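Coat protein (Papaya mosaic virus, PDB 4DOX) forms the capsid of a flexible filamentous plant virus, in which many copies probably assemble helically around the viral RNA. Local coordinates at residues L63-Y68 against N116-K121; T76-P81 against S88-A93; S102-C107 against A140-D145; A125-S130 against S135-A140. One frame throughout, in Å; residues are numbered along the deposited sequence.

Contact 1 of 4, residues L63-Y68 against N116-K121; sequences LVNFCY and NLRTDK
With CG turned anti to the backbone N (chi1 -175°), Tyr68 reaches out from its helix to Arg118, whose bends at chi2 and chi3 lay its aliphatic part over the phenol ring and carry the guanidinium past the rim. The two groups meet in different ways along their length. Near the root of the arginine, CG lies over one face of the ring, 4.1 Å from the centroid of Tyr68, as a CH-pi contact. Further out, the CD2-CE2 side of the ring comes up to one face of the cation: Tyr68 CD2 sits above the centre of the guanidinium, 3.3 Å from Arg118 CZ. The two planes are 53° apart, so this is not a parallel stack.

Asn65, one turn earlier on the same helix, takes the rim of the cation. Arg118 NH1 donates to Asn65 OD1 over 2.8 Å with an angle of 158°. The oxygen lies almost in the guanidinium plane, whereas the nitrogen stands above the plane of the amide carbonyl. Arg118 NH2 forms a salt bridge with Asp69 and NE donates to Met122 O; with Asn65 these partners should fix the rotation of the group. At the far end of the ring, a water joins Tyr68 OH, 2.5 Å away, to Thr119 OG1, which it meets as donor at 2.9 Å. Thr119 OG1 is also bonded to Trp115 O.

The contact thus links helix 56-70 to the C-terminal end of helix 111-118, where the chain leaves helical geometry at Thr119. Ile114 of that helix packs on Val64, Asn65 and Tyr68, while Leu103 of helix 103-108 meets Leu63 and Cys67.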
loop_
_atom_site.group_PDB
_atom_site.type_symbol
_atom_site.label_atom_id
_atom_site.label_comp_id
_atom_site.label_asym_id
_atom_site.label_seq_id
_atom_site.Cartn_x
_atom_site.Cartn_y
_atom_site.Cartn_z
ATOM N N LEU A 63 -3.343 2.152 9.333
ATOM C CA LEU A 63 -3.899 3.036 8.323
ATOM C C LEU A 63 -4.326 2.196 7.128
ATOM O O LEU A 63 -5.423 2.411 6.561
ATOM C CB LEU A 63 -2.897 4.114 7.912
ATOM C CG LEU A 63 -3.212 5.006 6.707
ATOM C CD1 LEU A 63 -4.421 5.859 6.935
ATOM C CD2 LEU A 63 -2.047 5.880 6.488
ATOM N N VAL A 64 -3.487 1.219 6.779
ATOM C CA VAL A 64 -3.823 0.283 5.695
ATOM C C VAL A 64 -5.145 -0.438 5.930
ATOM O O VAL A 64 -5.976 -0.545 5.016
ATOM C CB VAL A 64 -2.698 -0.737 5.444
ATOM C CG1 VAL A 64 -3.033 -1.577 4.244
ATOM C CG2 VAL A 64 -1.357 0.011 5.277
ATOM N N ASN A 65 -5.341 -0.935 7.145
ATOM C CA ASN A 65 -6.592 -1.547 7.501
ATOM C C ASN A 65 -7.740 -0.589 7.267
ATOM O O ASN A 65 -8.771 -0.963 6.742
ATOM C CB ASN A 65 -6.584 -1.923 8.978
ATOM C CG ASN A 65 -7.736 -2.886 9.360
ATOM O OD1 ASN A 65 -7.902 -3.979 8.776
ATOM N ND2 ASN A 65 -8.511 -2.489 10.356
ATOM N N PHE A 66 -7.568 0.666 7.670
ATOM C CA PHE A 66 -8.668 1.615 7.607
ATOM C C PHE A 66 -9.059 1.756 6.143
ATOM O O PHE A 66 -10.249 1.786 5.823
ATOM C CB PHE A 66 -8.281 2.986 8.180
ATOM C CG PHE A 66 -9.324 4.034 7.919
ATOM C CD1 PHE A 66 -10.347 4.262 8.835
ATOM C CD2 PHE A 66 -9.333 4.744 6.713
ATOM C CE1 PHE A 66 -11.345 5.210 8.556
ATOM C CE2 PHE A 66 -10.307 5.686 6.439
ATOM C CZ PHE A 66 -11.327 5.908 7.340
ATOM N N CYS A 67 -8.046 1.814 5.265
ATOM C CA CYS A 67 -8.256 1.980 3.809
ATOM C C CYS A 67 -8.833 0.749 3.141
ATOM O O CYS A 67 -9.607 0.873 2.165
ATOM C CB CYS A 67 -6.978 2.422 3.121
ATOM S SG CYS A 67 -6.603 4.131 3.608
ATOM N N TYR A 68 -8.498 -0.425 3.695
ATOM C CA TYR A 68 -9.117 -1.689 3.297
ATOM C C TYR A 68 -10.650 -1.623 3.359
ATOM O O TYR A 68 -11.316 -2.178 2.462
ATOM C CB TYR A 68 -8.580 -2.840 4.145
ATOM C CG TYR A 68 -9.065 -4.221 3.758
ATOM C CD1 TYR A 68 -8.320 -5.013 2.875
ATOM C CD2 TYR A 68 -10.237 -4.748 4.307
ATOM C CE1 TYR A 68 -8.732 -6.308 2.530
ATOM C CE2 TYR A 68 -10.676 -6.025 3.984
ATOM C CZ TYR A 68 -9.933 -6.832 3.091
ATOM O OH TYR A 68 -10.380 -8.133 2.739
ATOM N N ASN A 116 -3.354 -11.069 3.907
ATOM C CA ASN A 116 -3.238 -12.186 4.843
ATOM C C ASN A 116 -4.027 -11.945 6.097
ATOM O O ASN A 116 -4.507 -12.878 6.725
ATOM C CB ASN A 116 -1.780 -12.451 5.225
ATOM C CG ASN A 116 -1.082 -13.386 4.260
ATOM O OD1 ASN A 116 -1.384 -13.402 3.043
ATOM N ND2 ASN A 116 -0.139 -14.169 4.789
ATOM N N LEU A 117 -4.166 -10.680 6.463
ATOM C CA LEU A 117 -4.837 -10.353 7.709
ATOM C C LEU A 117 -6.366 -10.443 7.663
ATOM O O LEU A 117 -6.991 -10.814 8.658
ATOM C CB LEU A 117 -4.387 -8.985 8.202
ATOM C CG LEU A 117 -2.976 -9.079 8.766
ATOM C CD1 LEU A 117 -2.403 -7.692 8.900
ATOM C CD2 LEU A 117 -3.034 -9.776 10.093
ATOM N N ARG A 118 -6.959 -10.129 6.511
ATOM C CA ARG A 118 -8.399 -10.010 6.416
ATOM C C ARG A 118 -9.059 -11.069 5.528
ATOM O O ARG A 118 -10.214 -11.430 5.788
ATOM C CB ARG A 118 -8.771 -8.618 5.924
ATOM C CG ARG A 118 -8.163 -7.464 6.739
ATOM C CD ARG A 118 -9.052 -7.038 7.846
ATOM N NE ARG A 118 -10.435 -6.832 7.391
ATOM C CZ ARG A 118 -11.080 -5.664 7.410
ATOM N NH1 ARG A 118 -10.481 -4.555 7.866
ATOM N NH2 ARG A 118 -12.341 -5.606 6.968
ATOM N N THR A 119 -8.362 -11.558 4.502
ATOM C CA THR A 119 -8.936 -12.523 3.563
ATOM C C THR A 119 -9.433 -13.834 4.236
ATOM O O THR A 119 -8.735 -14.407 5.087
ATOM C CB THR A 119 -7.947 -12.833 2.467
ATOM O OG1 THR A 119 -7.589 -11.606 1.842
ATOM C CG2 THR A 119 -8.515 -13.795 1.434
ATOM N N ASP A 120 -10.648 -14.263 3.852
ATOM C CA ASP A 120 -11.417 -15.365 4.488
ATOM C C ASP A 120 -11.644 -15.208 6.014
ATOM O O ASP A 120 -12.037 -16.174 6.678
ATOM C CB ASP A 120 -10.836 -16.765 4.149
ATOM C CG ASP A 120 -10.665 -16.998 2.646
ATOM O OD1 ASP A 120 -11.423 -16.429 1.834
ATOM O OD2 ASP A 120 -9.762 -17.776 2.275
ATOM N N LYS A 121 -11.420 -13.995 6.540
ATOM C CA LYS A 121 -11.702 -13.655 7.950
ATOM C C LYS A 121 -12.683 -12.498 8.163
ATOM O O LYS A 121 -13.699 -12.704 8.816
ATOM C CB LYS A 121 -10.421 -13.394 8.727
ATOM C CG LYS A 121 -9.599 -14.635 8.957
ATOM C CD LYS A 121 -8.170 -14.239 9.318
ATOM C CE LYS A 121 -7.207 -15.367 8.944
ATOM N NZ LYS A 121 -6.858 -16.274 10.085
HETATM O O HOH W 1 -9.152 -9.375 0.993
#

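Contact 2 of 4, residues T76-P81 against S88-A93; sequences TTVTGP and SLAQLA
Backbone bonding between Gly80 and Leu89 sets the register of this contact. Leu89 N donates to Gly80 O over 3.0 Å, nearly straight at 165° and in the carbonyl plane, and next to it Pro81 and Ser88 form a single isolated beta bridge. A water bridges the two segments: it donates to Gly80 O at 2.9 Å and accepts from Ala90 N at 2.8 Å, with a further weak bond to Val78 O. The loop and its water in this way occupy two amide N-H groups of the first helical turn, which have no acceptor one turn earlier within the helix.

Helix 89-98 starts here with a capping box. Ser88 is the N-cap; its OG, held between the backbone N and the carbonyl carbon (chi1 64°), accepts from Gln91 N at 3.1 Å. In return Ser88 N donates to Gln91 OE1 at 3.0 Å, approaching from above the plane of that amide.

Apolar packing centres on Val78, which spreads its two methyls along the helix. CG1, the branch anti to the backbone N, touches Leu89 CB at 3.5 Å, and CG2 reaches Ala93 CB at 4.1 Å, one turn further on. Ala90 CB lies against Val78 O. The branched end of Leu89 rests beside the carbonyl oxygens of Thr79 and Pro81, and the same side chain packs on Phe66 of helix 56-70.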
loop_
_atom_site.group_PDB
_atom_site.type_symbol
_atom_site.label_atom_id
_atom_site.label_comp_id
_atom_site.label_asym_id
_atom_site.label_seq_id
_atom_site.Cartn_x
_atom_site.Cartn_y
_atom_site.Cartn_z
ATOM N N THR A 76 -10.569 10.452 0.360
ATOM C CA THR A 76 -11.101 9.647 1.470
ATOM C C THR A 76 -10.895 10.400 2.790
ATOM O O THR A 76 -9.816 10.923 3.042
ATOM C CB THR A 76 -10.365 8.266 1.575
ATOM O OG1 THR A 76 -10.831 7.381 0.551
ATOM C CG2 THR A 76 -10.623 7.611 2.900
ATOM N N THR A 77 -11.931 10.448 3.625
ATOM C CA THR A 77 -11.829 10.998 4.984
ATOM C C THR A 77 -11.356 9.957 5.976
ATOM O O THR A 77 -12.081 9.042 6.338
ATOM C CB THR A 77 -13.175 11.552 5.437
ATOM O OG1 THR A 77 -13.749 12.217 4.314
ATOM C CG2 THR A 77 -13.032 12.534 6.624
ATOM N N VAL A 78 -10.122 10.123 6.398
ATOM C CA VAL A 78 -9.522 9.256 7.386
ATOM C C VAL A 78 -9.928 9.677 8.818
ATOM O O VAL A 78 -9.699 10.854 9.228
ATOM C CB VAL A 78 -7.981 9.179 7.180
ATOM C CG1 VAL A 78 -7.376 8.206 8.146
ATOM C CG2 VAL A 78 -7.697 8.698 5.757
ATOM N N THR A 79 -10.553 8.745 9.561
ATOM C CA THR A 79 -11.000 9.049 10.941
ATOM C C THR A 79 -10.473 8.061 11.999
ATOM O O THR A 79 -9.954 6.980 11.672
ATOM C CB THR A 79 -12.537 9.024 11.070
ATOM O OG1 THR A 79 -12.989 7.665 10.885
ATOM C CG2 THR A 79 -13.193 9.942 10.060
ATOM N N GLY A 80 -10.659 8.412 13.264
ATOM C CA GLY A 80 -10.302 7.497 14.333
ATOM C C GLY A 80 -8.840 7.509 14.780
ATOM O O GLY A 80 -7.946 7.997 14.060
ATOM N N PRO A 81 -8.595 6.972 15.991
ATOM C CA PRO A 81 -7.274 6.973 16.631
ATOM C C PRO A 81 -6.370 5.864 16.078
ATOM O O PRO A 81 -6.864 4.921 15.462
ATOM C CB PRO A 81 -7.604 6.665 18.097
ATOM C CG PRO A 81 -8.843 5.758 17.979
ATOM C CD PRO A 81 -9.632 6.330 16.831
ATOM N N SER A 88 -3.421 10.351 15.385
ATOM C CA SER A 88 -4.663 9.784 14.792
ATOM C C SER A 88 -4.330 9.160 13.443
ATOM O O SER A 88 -3.253 9.400 12.916
ATOM C CB SER A 88 -5.711 10.886 14.587
ATOM O OG SER A 88 -5.257 11.838 13.644
ATOM N N LEU A 89 -5.233 8.360 12.880
ATOM C CA LEU A 89 -5.013 7.825 11.537
ATOM C C LEU A 89 -4.893 8.978 10.532
ATOM O O LEU A 89 -4.023 8.955 9.635
ATOM C CB LEU A 89 -6.100 6.826 11.111
ATOM C CG LEU A 89 -6.220 5.545 11.960
ATOM C CD1 LEU A 89 -7.274 4.616 11.443
ATOM C CD2 LEU A 89 -4.931 4.745 12.156
ATOM N N ALA A 90 -5.728 10.004 10.692
ATOM C CA ALA A 90 -5.652 11.138 9.778
ATOM C C ALA A 90 -4.256 11.749 9.798
ATOM O O ALA A 90 -3.768 12.178 8.766
ATOM C CB ALA A 90 -6.717 12.206 10.066
ATOM N N GLN A 91 -3.622 11.790 10.971
ATOM C CA GLN A 91 -2.263 12.343 11.069
ATOM C C GLN A 91 -1.251 11.509 10.288
ATOM O O GLN A 91 -0.415 12.061 9.567
ATOM C CB GLN A 91 -1.845 12.544 12.507
ATOM C CG GLN A 91 -2.622 13.677 13.164
ATOM C CD GLN A 91 -2.212 13.911 14.623
ATOM O OE1 GLN A 91 -2.779 13.316 15.568
ATOM N NE2 GLN A 91 -1.198 14.748 14.805
ATOM N N LEU A 92 -1.375 10.191 10.404
ATOM C CA LEU A 92 -0.508 9.269 9.675
ATOM C C LEU A 92 -0.709 9.429 8.192
ATOM O O LEU A 92 0.263 9.445 7.452
ATOM C CB LEU A 92 -0.756 7.810 10.073
ATOM C CG LEU A 92 -0.393 7.369 11.499
ATOM C CD1 LEU A 92 -0.704 5.846 11.699
ATOM C CD2 LEU A 92 1.095 7.695 11.820
ATOM N N ALA A 93 -1.964 9.589 7.768
ATOM C CA ALA A 93 -2.290 9.815 6.380
ATOM C C ALA A 93 -1.614 11.095 5.866
ATOM O O ALA A 93 -1.118 11.148 4.702
ATOM C CB ALA A 93 -3.773 9.891 6.186
HETATM O O HOH W 2 -8.083 10.208 12.199
#

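Contact 3 of 4, residues S102-C107 against A140-D145; sequences SLRKFC and AFDFFD
Helix 103-108 presents Cys107, close to its C-terminal end, to Phe143 of the long loop that runs from helix 111-118 to helix 165-172. Cys107 CB stands directly over the middle of the ring, 3.5 Å from the centroid of Phe143, and makes a CH-pi contact. Its SG is higher above the same face, 4.7 Å from that centroid, giving a more distant sulfur-aromatic interaction. Phe141 CD1 covers the opposite face of the Phe143 ring, which is therefore sandwiched between the helix and its own loop. This layer belongs to the interior of an all-helical coat protein, with Val64 of helix 56-70 and Ala111 and Ile114 of helix 111-118 also touching Phe143.

A polar pair flanks the aromatic layer. Arg104, its chain bent at chi2 and chi3, turns its end toward the loop, and NH2 forms a salt bridge with Asp142 OD2 at 2.7 Å. The hydrogen bond within it is weak, its angle only 117°, and the guanidinium and carboxylate planes are 51° apart. Ser72 OG joins both partners by hydrogen bonds, one with Arg104 NE and one with Asp142 OD1, while Asp142 OD1 in turn lies at the edge of the Phe143 ring.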
loop_
_atom_site.group_PDB
_atom_site.type_symbol
_atom_site.label_atom_id
_atom_site.label_comp_id
_atom_site.label_asym_id
_atom_site.label_seq_id
_atom_site.Cartn_x
_atom_site.Cartn_y
_atom_site.Cartn_z
ATOM N N SER A 102 1.044 9.030 -2.765
ATOM C CA SER A 102 -0.383 9.133 -2.492
ATOM C C SER A 102 -0.739 8.021 -1.498
ATOM O O SER A 102 0.011 7.027 -1.334
ATOM C CB SER A 102 -1.172 8.874 -3.767
ATOM O OG SER A 102 -0.963 7.507 -4.168
ATOM N N LEU A 103 -1.893 8.170 -0.859
ATOM C CA LEU A 103 -2.332 7.229 0.149
ATOM C C LEU A 103 -2.557 5.864 -0.543
ATOM O O LEU A 103 -2.320 4.778 0.039
ATOM C CB LEU A 103 -3.601 7.792 0.781
ATOM C CG LEU A 103 -4.399 7.038 1.833
ATOM C CD1 LEU A 103 -3.523 6.611 3.047
ATOM C CD2 LEU A 103 -5.548 7.912 2.257
ATOM N N ARG A 104 -2.953 5.935 -1.816
ATOM C CA ARG A 104 -3.282 4.743 -2.579
ATOM C C ARG A 104 -2.047 3.900 -2.828
ATOM O O ARG A 104 -2.095 2.683 -2.662
ATOM C CB ARG A 104 -3.966 5.119 -3.890
ATOM C CG ARG A 104 -4.001 4.016 -4.958
ATOM C CD ARG A 104 -5.187 3.125 -4.971
ATOM N NE ARG A 104 -6.428 3.734 -4.489
ATOM C CZ ARG A 104 -7.422 4.233 -5.243
ATOM N NH1 ARG A 104 -7.333 4.256 -6.550
ATOM N NH2 ARG A 104 -8.513 4.730 -4.672
ATOM N N LYS A 105 -0.951 4.554 -3.212
ATOM C CA LYS A 105 0.286 3.845 -3.509
ATOM C C LYS A 105 0.846 3.257 -2.255
ATOM O O LYS A 105 1.363 2.145 -2.301
ATOM C CB LYS A 105 1.329 4.743 -4.204
ATOM C CG LYS A 105 1.074 4.845 -5.658
ATOM C CD LYS A 105 1.785 6.022 -6.269
ATOM C CE LYS A 105 1.284 6.272 -7.704
ATOM N NZ LYS A 105 2.239 7.192 -8.382
ATOM N N PHE A 106 0.769 3.991 -1.145
ATOM C CA PHE A 106 1.244 3.503 0.135
ATOM C C PHE A 106 0.472 2.238 0.572
ATOM O O PHE A 106 1.065 1.267 1.029
ATOM C CB PHE A 106 1.039 4.589 1.190
ATOM C CG PHE A 106 1.608 4.244 2.569
ATOM C CD1 PHE A 106 0.772 3.834 3.612
ATOM C CD2 PHE A 106 2.973 4.343 2.824
ATOM C CE1 PHE A 106 1.286 3.517 4.873
ATOM C CE2 PHE A 106 3.500 4.037 4.119
ATOM C CZ PHE A 106 2.646 3.628 5.137
ATOM N N CYS A 107 -0.859 2.256 0.462
ATOM C CA CYS A 107 -1.650 1.071 0.834
ATOM C C CYS A 107 -1.298 -0.102 -0.076
ATOM O O CYS A 107 -1.211 -1.224 0.397
ATOM C CB CYS A 107 -3.155 1.365 0.817
ATOM S SG CYS A 107 -3.590 2.635 2.086
ATOM N N ALA A 140 -12.805 -6.572 -2.835
ATOM C CA ALA A 140 -13.493 -5.247 -2.901
ATOM C C ALA A 140 -12.744 -4.138 -2.130
ATOM O O ALA A 140 -13.342 -3.411 -1.311
ATOM C CB ALA A 140 -14.980 -5.343 -2.490
ATOM N N PHE A 141 -11.438 -4.058 -2.361
ATOM C CA PHE A 141 -10.693 -2.911 -1.901
ATOM C C PHE A 141 -9.913 -2.328 -3.040
ATOM O O PHE A 141 -9.548 -3.045 -4.002
ATOM C CB PHE A 141 -9.828 -3.178 -0.661
ATOM C CG PHE A 141 -8.799 -4.270 -0.804
ATOM C CD1 PHE A 141 -7.437 -3.965 -0.735
ATOM C CD2 PHE A 141 -9.178 -5.627 -0.901
ATOM C CE1 PHE A 141 -6.465 -5.003 -0.848
ATOM C CE2 PHE A 141 -8.226 -6.639 -0.999
ATOM C CZ PHE A 141 -6.875 -6.335 -0.966
ATOM N N ASP A 142 -9.679 -1.016 -2.958
ATOM C CA ASP A 142 -9.137 -0.310 -4.094
ATOM C C ASP A 142 -7.637 -0.407 -4.305
ATOM O O ASP A 142 -7.115 0.287 -5.169
ATOM C CB ASP A 142 -9.606 1.145 -4.129
ATOM C CG ASP A 142 -9.034 1.993 -2.999
ATOM O OD1 ASP A 142 -8.059 1.583 -2.329
ATOM O OD2 ASP A 142 -9.561 3.106 -2.793
ATOM N N PHE A 143 -6.935 -1.242 -3.547
ATOM C CA PHE A 143 -5.528 -1.505 -3.842
ATOM C C PHE A 143 -5.270 -2.993 -3.839
ATOM O O PHE A 143 -4.182 -3.466 -3.453
ATOM C CB PHE A 143 -4.597 -0.789 -2.862
ATOM C CG PHE A 143 -4.911 -1.050 -1.424
ATOM C CD1 PHE A 143 -6.004 -0.416 -0.806
ATOM C CD2 PHE A 143 -4.104 -1.914 -0.666
ATOM C CE1 PHE A 143 -6.293 -0.627 0.568
ATOM C CE2 PHE A 143 -4.383 -2.154 0.708
ATOM C CZ PHE A 143 -5.485 -1.511 1.330
ATOM N N PHE A 144 -6.290 -3.731 -4.248
ATOM C CA PHE A 144 -6.193 -5.147 -4.386
ATOM C C PHE A 144 -5.071 -5.476 -5.361
ATOM O O PHE A 144 -4.423 -6.533 -5.213
ATOM C CB PHE A 144 -7.530 -5.670 -4.872
ATOM C CG PHE A 144 -7.485 -7.046 -5.500
ATOM C CD1 PHE A 144 -7.551 -8.207 -4.700
ATOM C CD2 PHE A 144 -7.420 -7.192 -6.889
ATOM C CE1 PHE A 144 -7.540 -9.479 -5.271
ATOM C CE2 PHE A 144 -7.400 -8.463 -7.476
ATOM C CZ PHE A 144 -7.460 -9.606 -6.672
ATOM N N ASP A 145 -4.819 -4.588 -6.339
ATOM C CA ASP A 145 -3.811 -4.855 -7.393
ATOM C C ASP A 145 -2.420 -4.931 -6.844
ATOM O O ASP A 145 -1.478 -5.206 -7.591
ATOM C CB ASP A 145 -3.810 -3.802 -8.535
ATOM C CG ASP A 145 -3.908 -2.342 -8.038
ATOM O OD1 ASP A 145 -4.285 -1.506 -8.902
ATOM O OD2 ASP A 145 -3.648 -2.028 -6.824
#

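Contact 4 of 4, residues A125-S130 against S135-A140; sequences ANWEAS and SAKFAA
Trp127 and Ala140 mark the closest backbone approach, their CA atoms 5.5 Å apart, between a turn with helical angles at 127-129 and a 3-10 turn at 137-139. Each turn has its own backbone bonding: Ser130 N donates to Asn126 O at 3.0 Å in the first, and Ala140 N to Lys137 O at 3.2 Å in the second. No hydrogen bond spans the two segments, so side chains carry the contact.

The indole of Trp127 offers one face to Lys137. With CG between the backbone N and the carbonyl carbon (chi1 68°), the ring is swung toward the 3-10 turn, and the lysine, bent at chi2, chi3 and chi4, lies across it obliquely. Lys137 CG is 3.5 Å from Trp127 CD2, at the ring junction, while CD sits over the five-membered ring, 3.6 Å from its centroid and 12° off the normal. Farther along, NZ stands 4.6 Å from the centroid of the six-membered ring of Trp127, an off-centre cation-pi interaction. The ammonium group also makes a weak hydrogen bond to Pro134 O.

Both turns belong to the long irregular loop between helices 111-118 and 165-172, folded back on itself at the protein surface. Glu128 CB lies over the other face of the Trp127 indole. At the base of the ring, Trp127 CB meets Ala140 CB at 3.9 Å, and this methyl also packs on Tyr132. The residues leading into the first turn are tied to helix 56-70 through Asp69, which accepts from Ala125 N with OD1 and from Asn126 ND2 with its backbone O.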
loop_
_atom_site.group_PDB
_atom_site.type_symbol
_atom_site.label_atom_id
_atom_site.label_comp_id
_atom_site.label_asym_id
_atom_site.label_seq_id
_atom_site.Cartn_x
_atom_site.Cartn_y
_atom_site.Cartn_z
ATOM N N ALA A 125 -15.731 -3.985 4.743
ATOM C CA ALA A 125 -17.022 -3.620 5.333
ATOM C C ALA A 125 -18.151 -3.329 4.294
ATOM O O ALA A 125 -19.278 -3.825 4.429
ATOM C CB ALA A 125 -16.854 -2.487 6.316
ATOM N N ASN A 126 -17.814 -2.584 3.248
ATOM C CA ASN A 126 -18.798 -2.088 2.293
ATOM C C ASN A 126 -18.848 -2.873 0.985
ATOM O O ASN A 126 -19.320 -2.339 -0.029
ATOM C CB ASN A 126 -18.531 -0.596 1.987
ATOM C CG ASN A 126 -18.442 0.258 3.255
ATOM O OD1 ASN A 126 -19.412 0.386 3.992
ATOM N ND2 ASN A 126 -17.268 0.819 3.519
ATOM N N TRP A 127 -18.378 -4.129 0.994
ATOM C CA TRP A 127 -18.309 -4.936 -0.243
ATOM C C TRP A 127 -19.622 -5.016 -1.007
ATOM O O TRP A 127 -19.637 -4.977 -2.239
ATOM C CB TRP A 127 -17.745 -6.336 0.025
ATOM C CG TRP A 127 -18.632 -7.249 0.857
ATOM C CD1 TRP A 127 -18.540 -7.512 2.215
ATOM C CD2 TRP A 127 -19.716 -8.053 0.368
ATOM N NE1 TRP A 127 -19.508 -8.407 2.586
ATOM C CE2 TRP A 127 -20.246 -8.755 1.480
ATOM C CE3 TRP A 127 -20.303 -8.243 -0.913
ATOM C CZ2 TRP A 127 -21.327 -9.616 1.356
ATOM C CZ3 TRP A 127 -21.377 -9.102 -1.029
ATOM C CH2 TRP A 127 -21.876 -9.771 0.095
ATOM N N GLU A 128 -20.717 -5.106 -0.266
ATOM C CA GLU A 128 -22.028 -5.205 -0.891
ATOM C C GLU A 128 -22.528 -3.905 -1.482
ATOM O O GLU A 128 -23.091 -3.887 -2.550
ATOM C CB GLU A 128 -23.055 -5.735 0.069
ATOM C CG GLU A 128 -24.338 -6.073 -0.625
ATOM C CD GLU A 128 -25.088 -7.104 0.155
ATOM O OE1 GLU A 128 -24.692 -7.357 1.345
ATOM O OE2 GLU A 128 -26.043 -7.665 -0.434
ATOM N N ALA A 129 -22.337 -2.812 -0.778
ATOM C CA ALA A 129 -22.638 -1.512 -1.338
ATOM C C ALA A 129 -21.831 -1.252 -2.629
ATOM O O ALA A 129 -22.360 -0.654 -3.559
ATOM C CB ALA A 129 -22.398 -0.422 -0.313
ATOM N N SER A 130 -20.566 -1.686 -2.703
ATOM C CA SER A 130 -19.842 -1.624 -3.988
ATOM C C SER A 130 -20.412 -2.737 -4.873
ATOM O O SER A 130 -21.413 -3.397 -4.522
ATOM C CB SER A 130 -18.333 -1.758 -3.806
ATOM O OG SER A 130 -17.833 -0.883 -2.800
ATOM N N SER A 135 -19.024 -14.047 -3.591
ATOM C CA SER A 135 -17.836 -14.813 -3.914
ATOM C C SER A 135 -16.617 -13.972 -4.373
ATOM O O SER A 135 -15.537 -14.489 -4.459
ATOM C CB SER A 135 -18.191 -15.889 -4.926
ATOM O OG SER A 135 -19.349 -15.508 -5.630
ATOM N N ALA A 136 -16.788 -12.695 -4.696
ATOM C CA ALA A 136 -15.655 -11.843 -5.071
ATOM C C ALA A 136 -15.342 -10.826 -3.978
ATOM O O ALA A 136 -14.544 -9.941 -4.149
ATOM C CB ALA A 136 -15.903 -11.156 -6.400
ATOM N N LYS A 137 -15.980 -11.010 -2.838
ATOM C CA LYS A 137 -15.982 -10.123 -1.701
ATOM C C LYS A 137 -14.633 -9.575 -1.255
ATOM O O LYS A 137 -14.511 -8.410 -0.900
ATOM C CB LYS A 137 -16.334 -11.003 -0.561
ATOM C CG LYS A 137 -17.596 -10.843 0.009
ATOM C CD LYS A 137 -17.377 -11.053 1.449
ATOM C CE LYS A 137 -17.513 -12.445 1.884
ATOM N NZ LYS A 137 -18.918 -12.779 1.763
ATOM N N PHE A 138 -13.647 -10.471 -1.218
ATOM C CA PHE A 138 -12.336 -10.225 -0.658
ATOM C C PHE A 138 -11.463 -9.463 -1.623
ATOM O O PHE A 138 -10.334 -9.152 -1.323
ATOM C CB PHE A 138 -11.717 -11.534 -0.176
ATOM C CG PHE A 138 -12.349 -12.040 1.063
ATOM C CD1 PHE A 138 -13.202 -13.148 1.053
ATOM C CD2 PHE A 138 -12.157 -11.355 2.250
ATOM C CE1 PHE A 138 -13.818 -13.571 2.226
ATOM C CE2 PHE A 138 -12.768 -11.767 3.413
ATOM C CZ PHE A 138 -13.596 -12.883 3.404
ATOM N N ALA A 139 -12.043 -9.144 -2.772
ATOM C CA ALA A 139 -11.421 -8.348 -3.807
ATOM C C ALA A 139 -11.861 -6.878 -3.730
ATOM O O ALA A 139 -11.368 -6.039 -4.469
ATOM C CB ALA A 139 -11.785 -8.925 -5.126
ATOM N N ALA A 140 -12.805 -6.572 -2.835
ATOM C CA ALA A 140 -13.493 -5.247 -2.901
ATOM C C ALA A 140 -12.744 -4.138 -2.130
ATOM O O ALA A 140 -13.342 -3.411 -1.311
ATOM C CB ALA A 140 -14.980 -5.343 -2.490
#

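Overall arrangement
Contacts 1 and 3 are the more central, contact 1 buried and contact 3 partly so. Contact 1 is built on helix 56-70 and contact 3 packs against it, touching through Tyr68 with Phe141 and Val64 with Phe143; each combines an arginine with an aromatic ring, but the arginine of contact 1 lies against its ring, whereas that of contact 3 pairs with an aspartate and leaves the ring to a cysteine. Contact 2, partly buried, relies on one backbone hydrogen bond, a bridging water and aliphatic packing at a helix start and meets contact 1 through Phe66. Contact 4 is a surface contact with no hydrogen bond across it; it shares Ala140 with contact 3 and reaches contact 1 through Phe138.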